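Long-range contacts in light Chain (Clostridium botulinum, PDB 6BVD), which acts as the zinc-dependent protease domain of the mosaic botulinum neurotoxin type HA, probably cleaving a SNARE protein inside nerve terminals: residues I108-E112 with K347-F351; P118-S123 with D187-I192; N133-V137 with G171-S175; L286-L291 with F341-Y345. One frame throughout, in Å; residues are numbered along the deposited sequence.

Contact 1. Residues I108-E112 with K347-F351; sequences ILLEE and KIYSF
Phe351 presses its ring against one flank of helix 104-115, where Ile108, Leu109 and Glu112 stand close enough along the helix to meet it together. Much of this meeting is apolar. Ile108 CG2 comes to the ring edge, near its plane, 4.0 Å from Phe351 CZ. Leu109 contributes backbone as well as side chain: its CA lies 3.8 Å from Phe351 CE1, and the methyl CD1 of Leu109 is 4.1 Å from CD1 of Phe351. The aliphatic part of Glu112 joins in, with CG 3.9 Å from Phe351 CZ, its chain crossing the phenylalanine at about a right angle. A broad phenyl ring suits this place because it can touch three residues at once.

The charged pair lies beside this packing. Lys347 NZ donates to Glu112 OE2 at 2.9 Å in a salt bridge, arriving on the syn side and 20° out of the carboxylate plane. Chi1 of -72° puts Glu112 CG against the ring, and the bend at chi2 (-76°) then turns the carboxylate to the lysine, which reaches in from the opposite direction. Glu112 OE1 is hydrogen-bonded to Tyr238 OH, and holding both oxygens should fix the carboxylate's rotation and favour its charged form.

Within 347-351, Lys347 O accepts from both Ser350 N and Ser350 OG, the latter at 2.7 Å, which steadies the turn leading to Phe351. Leu109 also touches Met227, while Glu112 and Phe351 touch Leu234. Both partners belong to helix 222-237, the HExxH helix of this zinc protease fold, which supplies the zinc ligands His228 and His232.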
loop_
_atom_site.group_PDB
_atom_site.type_symbol
_atom_site.label_atom_id
_atom_site.label_comp_id
_atom_site.label_asym_id
_atom_site.label_seq_id
_atom_site.Cartn_x
_atom_site.Cartn_y
_atom_site.Cartn_z
ATOM N N ILE A 108 -1.883 7.928 14.836
ATOM C CA ILE A 108 -1.909 8.851 15.955
ATOM C C ILE A 108 -0.469 9.377 16.194
ATOM O O ILE A 108 -0.265 10.582 16.426
ATOM C CB ILE A 108 -2.465 8.181 17.248
ATOM C CG1 ILE A 108 -3.870 7.615 17.047
ATOM C CG2 ILE A 108 -2.520 9.183 18.372
ATOM C CD1 ILE A 108 -4.892 8.637 16.732
ATOM N N LEU A 109 0.529 8.490 16.133
ATOM C CA LEU A 109 1.943 8.936 16.234
ATOM C C LEU A 109 2.315 10.009 15.168
ATOM O O LEU A 109 2.890 11.062 15.488
ATOM C CB LEU A 109 2.883 7.750 16.080
ATOM C CG LEU A 109 4.380 8.100 16.026
ATOM C CD1 LEU A 109 4.823 8.812 17.303
ATOM C CD2 LEU A 109 5.169 6.811 15.868
ATOM N N LEU A 110 1.966 9.748 13.912
ATOM C CA LEU A 110 2.302 10.707 12.852
ATOM C C LEU A 110 1.569 12.051 12.990
ATOM O O LEU A 110 2.175 13.115 12.675
ATOM C CB LEU A 110 2.041 10.106 11.484
ATOM C CG LEU A 110 2.957 8.936 11.098
ATOM C CD1 LEU A 110 2.701 8.494 9.621
ATOM C CD2 LEU A 110 4.423 9.282 11.312
ATOM N N GLU A 111 0.314 12.026 13.479
ATOM C CA GLU A 111 -0.442 13.275 13.775
ATOM C C GLU A 111 0.253 14.113 14.866
ATOM O O GLU A 111 0.296 15.360 14.802
ATOM C CB GLU A 111 -1.891 12.967 14.207
ATOM C CG GLU A 111 -2.793 12.455 13.095
ATOM C CD GLU A 111 -4.037 11.711 13.599
ATOM O OE1 GLU A 111 -4.374 11.812 14.803
ATOM O OE2 GLU A 111 -4.682 11.013 12.779
ATOM N N GLU A 112 0.816 13.445 15.876
ATOM C CA GLU A 112 1.604 14.151 16.875
ATOM C C GLU A 112 2.848 14.773 16.291
ATOM O O GLU A 112 3.171 15.908 16.608
ATOM C CB GLU A 112 2.018 13.204 18.032
ATOM C CG GLU A 112 0.869 12.841 18.931
ATOM C CD GLU A 112 0.505 13.966 19.853
ATOM O OE1 GLU A 112 1.339 14.852 20.062
ATOM O OE2 GLU A 112 -0.613 13.987 20.367
ATOM N N LYS A 347 0.036 10.739 27.862
ATOM C CA LYS A 347 -0.066 10.643 26.427
ATOM C C LYS A 347 1.289 10.660 25.749
ATOM O O LYS A 347 1.554 9.835 24.915
ATOM C CB LYS A 347 -0.926 11.771 25.872
ATOM C CG LYS A 347 -1.091 11.753 24.372
ATOM C CD LYS A 347 -1.814 12.961 23.811
ATOM C CE LYS A 347 -0.900 14.167 23.696
ATOM N NZ LYS A 347 -1.441 15.261 22.862
ATOM N N ILE A 348 2.166 11.551 26.168
ATOM C CA ILE A 348 3.461 11.633 25.566
ATOM C C ILE A 348 4.190 10.317 25.751
ATOM O O ILE A 348 4.820 9.861 24.859
ATOM C CB ILE A 348 4.283 12.777 26.166
ATOM C CG1 ILE A 348 3.646 14.117 25.856
ATOM C CG2 ILE A 348 5.698 12.739 25.677
ATOM C CD1 ILE A 348 4.246 15.270 26.589
ATOM N N TYR A 349 4.079 9.718 26.913
ATOM C CA TYR A 349 4.787 8.502 27.208
ATOM C C TYR A 349 4.026 7.242 26.895
ATOM O O TYR A 349 4.462 6.195 27.216
ATOM C CB TYR A 349 5.398 8.504 28.610
ATOM C CG TYR A 349 6.550 9.440 28.610
ATOM C CD1 TYR A 349 7.794 9.033 28.171
ATOM C CD2 TYR A 349 6.372 10.760 28.955
ATOM C CE1 TYR A 349 8.845 9.909 28.130
ATOM C CE2 TYR A 349 7.415 11.643 28.914
ATOM C CZ TYR A 349 8.644 11.204 28.501
ATOM O OH TYR A 349 9.679 12.090 28.459
ATOM N N SER A 350 2.843 7.391 26.338
ATOM C CA SER A 350 2.090 6.278 25.802
ATOM C C SER A 350 2.693 5.645 24.553
ATOM O O SER A 350 2.454 4.520 24.255
ATOM C CB SER A 350 0.636 6.637 25.599
ATOM O OG SER A 350 0.461 7.375 24.445
ATOM N N PHE A 351 3.427 6.419 23.795
ATOM C CA PHE A 351 4.050 5.920 22.584
ATOM C C PHE A 351 5.327 5.117 22.885
ATOM O O PHE A 351 6.324 5.706 23.260
ATOM C CB PHE A 351 4.365 7.081 21.664
ATOM C CG PHE A 351 3.140 7.868 21.277
ATOM C CD1 PHE A 351 2.349 7.428 20.244
ATOM C CD2 PHE A 351 2.797 9.030 21.948
ATOM C CE1 PHE A 351 1.192 8.161 19.857
ATOM C CE2 PHE A 351 1.676 9.768 21.585
ATOM C CZ PHE A 351 0.863 9.321 20.533
#

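Contact 2. Residues P118-S123 with D187-I192; sequences PYLGNS and DGFGSI
Two irregular loops, one leading from helix 104-115 to strand 129-130 and the other from strand 168-171 to strand 193-196, are joined where Phe189 fits into the curve of residues 119-123. Asn122 CA sits over the centre of the phenyl face, 3.7 Å from the centroid of the Phe189 ring and only 6° off its normal, a CH-pi contact made by backbone. Tyr119 comes to the ring edge, its CD2 3.7 Å from Phe189 CD1; the two rings are oblique, with planes 53° apart. Phe189 owes this position to its first torsion, which sets CG anti to the carbonyl carbon.

A nearly straight hydrogen bond, Tyr119 N to Phe189 O at 2.8 Å (173°), ties the main chains together. The loop then reverses through an inverse gamma turn centred on Leu120, which turns Leu120 away to helix 313-323 and brings Gly121 O within 3.4 Å of Phe189 CD1. Pro118, compact and rigid, lies flush against the other backbone: its CG is 3.6 Å from Ser191 C. Gly190, lacking a side chain and able to adopt a positive phi, lets this close approach happen.

Two waters add indirect links between the loops. One lies 2.8 Å from Tyr119 O and equally near Gly190 O, and can donate to both only if its other neighbours go without. Another accepts from Ser123 N and donates to Asp187 OD2 at 2.9 Å, an indirect link suited to a small serine and a charged aspartate near the surface. Tyr119 and Phe189 also rest on Ile297 and Arg300 of helix 280-301.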
loop_
_atom_site.group_PDB
_atom_site.type_symbol
_atom_site.label_atom_id
_atom_site.label_comp_id
_atom_site.label_asym_id
_atom_site.label_seq_id
_atom_site.Cartn_x
_atom_site.Cartn_y
_atom_site.Cartn_z
ATOM N N PRO A 118 7.374 23.319 17.710
ATOM C CA PRO A 118 8.133 23.947 18.811
ATOM C C PRO A 118 7.577 25.306 19.278
ATOM O O PRO A 118 6.971 26.008 18.472
ATOM C CB PRO A 118 9.520 24.141 18.209
ATOM C CG PRO A 118 9.607 23.127 17.162
ATOM C CD PRO A 118 8.239 23.001 16.565
ATOM N N TYR A 119 7.735 25.646 20.554
ATOM C CA TYR A 119 7.377 26.977 21.043
ATOM C C TYR A 119 8.282 27.996 20.359
ATOM O O TYR A 119 9.462 27.718 20.170
ATOM C CB TYR A 119 7.520 27.086 22.564
ATOM C CG TYR A 119 7.025 28.415 23.133
ATOM C CD1 TYR A 119 5.686 28.598 23.423
ATOM C CD2 TYR A 119 7.884 29.515 23.272
ATOM C CE1 TYR A 119 5.212 29.806 23.918
ATOM C CE2 TYR A 119 7.404 30.730 23.739
ATOM C CZ TYR A 119 6.068 30.869 24.064
ATOM O OH TYR A 119 5.586 32.064 24.560
ATOM N N LEU A 120 7.718 29.153 19.998
ATOM C CA LEU A 120 8.496 30.242 19.351
ATOM C C LEU A 120 9.264 31.053 20.415
ATOM O O LEU A 120 8.947 32.211 20.736
ATOM C CB LEU A 120 7.571 31.144 18.493
ATOM C CG LEU A 120 6.878 30.429 17.314
ATOM C CD1 LEU A 120 5.932 31.389 16.499
ATOM C CD2 LEU A 120 7.841 29.704 16.362
ATOM N N GLY A 121 10.256 30.411 21.029
ATOM C CA GLY A 121 11.053 31.103 22.022
ATOM C C GLY A 121 11.777 30.076 22.858
ATOM O O GLY A 121 11.461 28.874 22.766
ATOM N N ASN A 122 12.750 30.537 23.633
ATOM C CA ASN A 122 13.478 29.634 24.518
ATOM C C ASN A 122 14.058 30.394 25.710
ATOM O O ASN A 122 13.719 31.569 25.929
ATOM C CB ASN A 122 14.563 28.891 23.737
ATOM C CG ASN A 122 15.574 29.838 23.066
ATOM O OD1 ASN A 122 16.339 30.508 23.732
ATOM N ND2 ASN A 122 15.603 29.838 21.737
ATOM N N SER A 123 14.928 29.749 26.502
ATOM C CA SER A 123 15.407 30.399 27.708
ATOM C C SER A 123 16.078 31.746 27.469
ATOM O O SER A 123 15.960 32.627 28.300
ATOM C CB SER A 123 16.374 29.481 28.465
ATOM O OG SER A 123 15.619 28.401 28.977
ATOM N N ASP A 187 13.986 21.678 27.466
ATOM C CA ASP A 187 13.455 22.620 28.439
ATOM C C ASP A 187 11.950 22.941 28.279
ATOM O O ASP A 187 11.536 24.013 28.693
ATOM C CB ASP A 187 14.230 23.957 28.354
ATOM C CG ASP A 187 15.696 23.821 28.719
ATOM O OD1 ASP A 187 16.076 22.914 29.503
ATOM O OD2 ASP A 187 16.484 24.645 28.205
ATOM N N GLY A 188 11.149 22.032 27.701
ATOM C CA GLY A 188 9.722 22.259 27.514
ATOM C C GLY A 188 9.300 22.964 26.214
ATOM O O GLY A 188 8.186 22.799 25.777
ATOM N N PHE A 189 10.175 23.790 25.636
ATOM C CA PHE A 189 9.893 24.509 24.382
ATOM C C PHE A 189 9.856 23.638 23.131
ATOM O O PHE A 189 8.969 23.774 22.260
ATOM C CB PHE A 189 10.946 25.635 24.186
ATOM C CG PHE A 189 11.043 26.569 25.348
ATOM C CD1 PHE A 189 10.090 27.557 25.531
ATOM C CD2 PHE A 189 12.105 26.473 26.276
ATOM C CE1 PHE A 189 10.192 28.441 26.584
ATOM C CE2 PHE A 189 12.205 27.354 27.330
ATOM C CZ PHE A 189 11.255 28.333 27.491
ATOM N N GLY A 190 10.822 22.728 23.036
ATOM C CA GLY A 190 10.964 21.885 21.872
ATOM C C GLY A 190 11.843 22.575 20.846
ATOM O O GLY A 190 12.188 23.752 20.992
ATOM N N SER A 191 12.242 21.858 19.809
ATOM C CA SER A 191 13.000 22.499 18.717
ATOM C C SER A 191 12.834 21.640 17.507
ATOM O O SER A 191 12.299 20.515 17.621
ATOM C CB SER A 191 14.498 22.649 19.061
ATOM O OG SER A 191 15.165 21.400 18.994
ATOM N N ILE A 192 13.276 22.141 16.351
ATOM C CA ILE A 192 13.446 21.302 15.190
ATOM C C ILE A 192 14.253 20.076 15.595
ATOM O O ILE A 192 15.251 20.205 16.308
ATOM C CB ILE A 192 14.163 22.045 14.060
ATOM C CG1 ILE A 192 13.248 23.127 13.462
ATOM C CG2 ILE A 192 14.437 21.113 12.924
ATOM C CD1 ILE A 192 14.062 24.149 12.578
HETATM O O HOH W 1 11.971 26.428 20.332
HETATM O O HOH W 2 16.032 26.806 26.339
#

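Contact 3. Residues N133-V137 with G171-S175; sequences NNRTV and GIIYS
With chi1 at 65°, Asn134 places CG between its backbone N and carbonyl carbon, and the amide lies over one face of Tyr174. Amide and ring are stacked, their planes 29° apart. ND2 of Asn134 sits above the ring, offset toward the rim, and Asn134 CB is 3.5 Å from Tyr174 CE1.

Asparagine suits this place because its amide also has work to do at both ends, OD1 and ND2. OD1 takes Thr136 N on a lone pair in the carbonyl plane, forming an Asx turn, and accepts from Thr136 OG1 at 2.6 Å. ND2 donates to a water 2.8 Å away, which in turn donates to Asn133 OD1. Two bonds on one oxygen should fix the rotation of the amide over the tyrosine face.

Thr136 turns its methyl to the other chain, CG2 lying 3.5 Å from Ile172 O. Arg135 CD lies 3.5 Å from Ile172 CG2, and the bend at chi3 beyond it swings the guanidinium round so that NH1 donates edge-on to Ile173 O at 3.1 Å. Its NE forms a salt bridge with Glu30, so the long side chain spans apolar, backbone and charged partners.

Residues 133-137 link strand 129-130 to strand 138-142, whereas 171-175 leave strand 168-171, the outermost of the mixed sheet on that side; Thr136 and Ile172 are hydrogen-bonded in turn to the approach to its neighbour, strand 193-196.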
loop_
_atom_site.group_PDB
_atom_site.type_symbol
_atom_site.label_atom_id
_atom_site.label_comp_id
_atom_site.label_asym_id
_atom_site.label_seq_id
_atom_site.Cartn_x
_atom_site.Cartn_y
_atom_site.Cartn_z
ATOM N N ASN A 133 13.159 33.879 14.436
ATOM C CA ASN A 133 14.313 34.068 13.570
ATOM C C ASN A 133 15.595 33.454 14.108
ATOM O O ASN A 133 16.608 34.148 14.289
ATOM C CB ASN A 133 14.537 35.565 13.305
ATOM C CG ASN A 133 14.674 36.362 14.580
ATOM O OD1 ASN A 133 14.224 35.949 15.650
ATOM N ND2 ASN A 133 15.322 37.513 14.479
ATOM N N ASN A 134 15.548 32.166 14.446
ATOM C CA ASN A 134 16.781 31.454 14.725
ATOM C C ASN A 134 16.644 29.954 14.366
ATOM O O ASN A 134 15.530 29.464 14.060
ATOM C CB ASN A 134 17.207 31.658 16.179
ATOM C CG ASN A 134 16.241 31.055 17.177
ATOM O OD1 ASN A 134 16.077 29.836 17.221
ATOM N ND2 ASN A 134 15.653 31.892 18.038
ATOM N N ARG A 135 17.770 29.239 14.394
ATOM C CA ARG A 135 17.865 27.926 13.777
ATOM C C ARG A 135 17.129 26.827 14.519
ATOM O O ARG A 135 16.989 25.716 13.972
ATOM C CB ARG A 135 19.316 27.508 13.621
ATOM C CG ARG A 135 20.007 27.253 14.929
ATOM C CD ARG A 135 21.156 26.321 14.719
ATOM N NE ARG A 135 22.319 27.036 14.189
ATOM C CZ ARG A 135 23.417 27.316 14.884
ATOM N NH1 ARG A 135 23.504 27.028 16.180
ATOM N NH2 ARG A 135 24.402 27.977 14.296
ATOM N N THR A 136 16.620 27.114 15.709
ATOM C CA THR A 136 15.837 26.084 16.431
ATOM C C THR A 136 14.373 25.983 15.994
ATOM O O THR A 136 13.708 25.010 16.356
ATOM C CB THR A 136 15.828 26.316 17.961
ATOM O OG1 THR A 136 15.220 27.575 18.297
ATOM C CG2 THR A 136 17.272 26.210 18.574
ATOM N N VAL A 137 13.865 26.985 15.251
ATOM C CA VAL A 137 12.458 27.012 14.858
ATOM C C VAL A 137 12.235 27.268 13.342
ATOM O O VAL A 137 11.213 26.895 12.810
ATOM C CB VAL A 137 11.665 28.080 15.666
ATOM C CG1 VAL A 137 11.548 27.655 17.113
ATOM C CG2 VAL A 137 12.314 29.508 15.539
ATOM N N GLY A 171 18.473 17.150 18.925
ATOM C CA GLY A 171 17.742 18.415 18.841
ATOM C C GLY A 171 18.662 19.511 18.293
ATOM O O GLY A 171 19.820 19.229 17.952
ATOM N N ILE A 172 18.176 20.753 18.246
ATOM C CA ILE A 172 18.992 21.870 17.756
ATOM C C ILE A 172 19.319 22.870 18.859
ATOM O O ILE A 172 18.491 23.137 19.742
ATOM C CB ILE A 172 18.284 22.588 16.581
ATOM C CG1 ILE A 172 17.953 21.588 15.447
ATOM C CG2 ILE A 172 19.161 23.772 16.079
ATOM C CD1 ILE A 172 19.182 20.900 14.821
ATOM N N ILE A 173 20.546 23.406 18.821
ATOM C CA ILE A 173 21.054 24.349 19.793
ATOM C C ILE A 173 21.000 25.814 19.310
ATOM O O ILE A 173 21.346 26.094 18.173
ATOM C CB ILE A 173 22.509 23.976 20.150
ATOM C CG1 ILE A 173 22.531 22.639 20.880
ATOM C CG2 ILE A 173 23.190 25.096 20.955
ATOM C CD1 ILE A 173 23.885 21.957 20.840
ATOM N N TYR A 174 20.560 26.721 20.186
ATOM C CA TYR A 174 20.570 28.169 19.920
ATOM C C TYR A 174 21.759 28.815 20.631
ATOM O O TYR A 174 22.014 28.534 21.803
ATOM C CB TYR A 174 19.241 28.812 20.376
ATOM C CG TYR A 174 19.144 30.319 20.265
ATOM C CD1 TYR A 174 19.349 30.965 19.047
ATOM C CD2 TYR A 174 18.796 31.099 21.368
ATOM C CE1 TYR A 174 19.253 32.350 18.940
ATOM C CE2 TYR A 174 18.680 32.492 21.266
ATOM C CZ TYR A 174 18.917 33.112 20.050
ATOM O OH TYR A 174 18.823 34.492 19.925
ATOM N N SER A 175 22.502 29.651 19.913
ATOM C CA SER A 175 23.565 30.403 20.530
ATOM C C SER A 175 23.480 31.869 20.147
ATOM O O SER A 175 24.050 32.263 19.137
ATOM C CB SER A 175 24.932 29.864 20.159
ATOM O OG SER A 175 25.907 30.638 20.866
HETATM O O HOH W 3 16.175 34.571 17.681
#

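Contact 4. Residues L286-L291 with F341-Y345; sequences LYNKVL and FEQLY
Phe341 enters between Tyr287, Val290 and Leu291, where helix 338-348 packs across helix 280-301 with the segment axes 116° apart and 11.4 Å apart at closest approach. Its edge is directed at the face of Tyr287 in an edge-to-face pair, centroids 5.2 Å apart and planes at 80°. Leu291 CD1 lies over the centre of the Phe341 ring, 4.0 Å from its centroid, a CH-pi contact, and Val290 CG1 meets the ring edge 3.9 Å from Phe341 CZ. A phenylalanine fits because its face and edge are both in use.

Glu342 contributes its aliphatic part: CB is 3.5 Å from Tyr287 OH, while the extended chain carries the carboxylate toward the exposed side.

Tyr345, a helical turn after Phe341, takes Tyr287 from another side. Here Tyr287 supplies the edge and Tyr345 the face, with centroids 4.9 Å apart and planes at 68°. Val290 CG2 touches the Tyr345 edge, 3.8 Å from CE1, so the branched valine serves both rings with separate methyls. The Tyr345 hydroxyl end reaches Leu286, OH lying 3.6 Å from Leu286 CB.

Tyr287, swung out to the other helix with CG anti to its backbone N, thus offers a face to one ring and an edge to the other, the geometry of an aromatic cluster. No hydrogen bond crosses between the segments: the helices are held by dispersion and by the weak electrostatics of ring edges meeting pi faces.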
loop_
_atom_site.group_PDB
_atom_site.type_symbol
_atom_site.label_atom_id
_atom_site.label_comp_id
_atom_site.label_asym_id
_atom_site.label_seq_id
_atom_site.Cartn_x
_atom_site.Cartn_y
_atom_site.Cartn_z
ATOM N N LEU A 286 11.663 13.372 36.611
ATOM C CA LEU A 286 11.316 13.743 35.226
ATOM C C LEU A 286 9.931 14.387 35.138
ATOM O O LEU A 286 9.745 15.386 34.448
ATOM C CB LEU A 286 11.394 12.531 34.306
ATOM C CG LEU A 286 12.796 11.905 34.240
ATOM C CD1 LEU A 286 12.770 10.671 33.387
ATOM C CD2 LEU A 286 13.838 12.898 33.691
ATOM N N TYR A 287 8.962 13.792 35.820
ATOM C CA TYR A 287 7.617 14.325 35.874
ATOM C C TYR A 287 7.599 15.738 36.450
ATOM O O TYR A 287 6.920 16.633 35.914
ATOM C CB TYR A 287 6.721 13.387 36.679
ATOM C CG TYR A 287 5.242 13.751 36.710
ATOM C CD1 TYR A 287 4.340 13.175 35.818
ATOM C CD2 TYR A 287 4.743 14.624 37.685
ATOM C CE1 TYR A 287 2.974 13.488 35.854
ATOM C CE2 TYR A 287 3.387 14.938 37.739
ATOM C CZ TYR A 287 2.507 14.365 36.828
ATOM O OH TYR A 287 1.166 14.684 36.888
ATOM N N ASN A 288 8.323 15.949 37.545
ATOM C CA ASN A 288 8.341 17.271 38.162
ATOM C C ASN A 288 9.152 18.292 37.360
ATOM O O ASN A 288 8.848 19.491 37.396
ATOM C CB ASN A 288 8.840 17.188 39.599
ATOM C CG ASN A 288 7.826 16.514 40.497
ATOM O OD1 ASN A 288 6.618 16.745 40.352
ATOM N ND2 ASN A 288 8.297 15.642 41.392
ATOM N N LYS A 289 10.175 17.839 36.650
ATOM C CA LYS A 289 10.938 18.752 35.796
ATOM C C LYS A 289 10.042 19.272 34.661
ATOM O O LYS A 289 10.004 20.485 34.399
ATOM C CB LYS A 289 12.167 18.066 35.213
ATOM C CG LYS A 289 12.954 18.938 34.233
ATOM C CD LYS A 289 14.069 18.146 33.560
ATOM C CE LYS A 289 13.495 16.856 32.879
ATOM N NZ LYS A 289 12.824 17.027 31.510
ATOM N N VAL A 290 9.313 18.363 34.008
ATOM C CA VAL A 290 8.460 18.762 32.874
ATOM C C VAL A 290 7.360 19.702 33.350
ATOM O O VAL A 290 7.051 20.690 32.676
ATOM C CB VAL A 290 7.819 17.549 32.117
ATOM C CG1 VAL A 290 6.878 18.042 30.970
ATOM C CG2 VAL A 290 8.894 16.624 31.552
ATOM N N LEU A 291 6.791 19.408 34.516
ATOM C CA LEU A 291 5.741 20.222 35.096
ATOM C C LEU A 291 6.224 21.638 35.400
ATOM O O LEU A 291 5.531 22.619 35.122
ATOM C CB LEU A 291 5.206 19.572 36.380
ATOM C CG LEU A 291 4.235 20.405 37.215
ATOM C CD1 LEU A 291 2.973 20.726 36.390
ATOM C CD2 LEU A 291 3.874 19.716 38.522
ATOM N N PHE A 341 -2.420 18.143 32.927
ATOM C CA PHE A 341 -0.996 17.851 32.793
ATOM C C PHE A 341 -0.705 16.358 32.948
ATOM O O PHE A 341 0.093 15.779 32.217
ATOM C CB PHE A 341 -0.153 18.618 33.810
ATOM C CG PHE A 341 1.289 18.284 33.712
ATOM C CD1 PHE A 341 2.075 18.879 32.747
ATOM C CD2 PHE A 341 1.858 17.319 34.542
ATOM C CE1 PHE A 341 3.406 18.550 32.624
ATOM C CE2 PHE A 341 3.173 16.970 34.408
ATOM C CZ PHE A 341 3.955 17.586 33.446
ATOM N N GLU A 342 -1.326 15.742 33.933
ATOM C CA GLU A 342 -1.102 14.317 34.140
ATOM C C GLU A 342 -1.510 13.519 32.897
ATOM O O GLU A 342 -0.779 12.631 32.451
ATOM C CB GLU A 342 -1.865 13.832 35.368
ATOM C CG GLU A 342 -1.497 12.414 35.754
ATOM C CD GLU A 342 -2.253 11.926 36.966
ATOM O OE1 GLU A 342 -3.055 12.712 37.529
ATOM O OE2 GLU A 342 -2.057 10.745 37.340
ATOM N N GLN A 343 -2.634 13.887 32.284
ATOM C CA GLN A 343 -3.077 13.204 31.077
ATOM C C GLN A 343 -2.160 13.469 29.888
ATOM O O GLN A 343 -1.887 12.568 29.094
ATOM C CB GLN A 343 -4.522 13.581 30.741
ATOM C CG GLN A 343 -5.528 12.970 31.724
ATOM C CD GLN A 343 -5.388 11.441 31.867
ATOM O OE1 GLN A 343 -5.697 10.683 30.945
ATOM N NE2 GLN A 343 -4.927 10.992 33.037
ATOM N N LEU A 344 -1.634 14.687 29.782
ATOM C CA LEU A 344 -0.715 14.984 28.689
ATOM C C LEU A 344 0.585 14.179 28.819
ATOM O O LEU A 344 1.038 13.526 27.879
ATOM C CB LEU A 344 -0.413 16.483 28.661
ATOM C CG LEU A 344 0.701 16.874 27.703
ATOM C CD1 LEU A 344 0.386 16.402 26.294
ATOM C CD2 LEU A 344 0.899 18.430 27.710
ATOM N N TYR A 345 1.142 14.180 30.011
ATOM C CA TYR A 345 2.370 13.457 30.280
ATOM C C TYR A 345 2.157 11.983 29.979
ATOM O O TYR A 345 2.996 11.337 29.351
ATOM C CB TYR A 345 2.795 13.682 31.750
ATOM C CG TYR A 345 4.196 13.218 32.058
ATOM C CD1 TYR A 345 5.273 14.072 31.910
ATOM C CD2 TYR A 345 4.444 11.904 32.488
ATOM C CE1 TYR A 345 6.574 13.650 32.195
ATOM C CE2 TYR A 345 5.719 11.482 32.776
ATOM C CZ TYR A 345 6.790 12.358 32.622
ATOM O OH TYR A 345 8.093 11.942 32.905
#

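All four contacts belong to the zinc protease fold. Along the chain, contact 1 encloses the other three; contact 3 falls within the span of contact 2, and contact 4 follows both. Contacts 2 and 3 are neighbours, centres 9 Å apart, and touch directly: Ile192 N is probably hydrogen-bonded to Thr136 O and Ser191 OG to Ile172 N, uniting loops at the edge of the mixed sheet. Contacts 1 and 4 share helix 338-348, with centres 15 Å apart. Contacts 2 and 4 do not touch, but helix 280-301 connects the sheet-edge loops to the helices of contact 4, and helix 338-348 continues from there toward contact 1 and the zinc-binding helix.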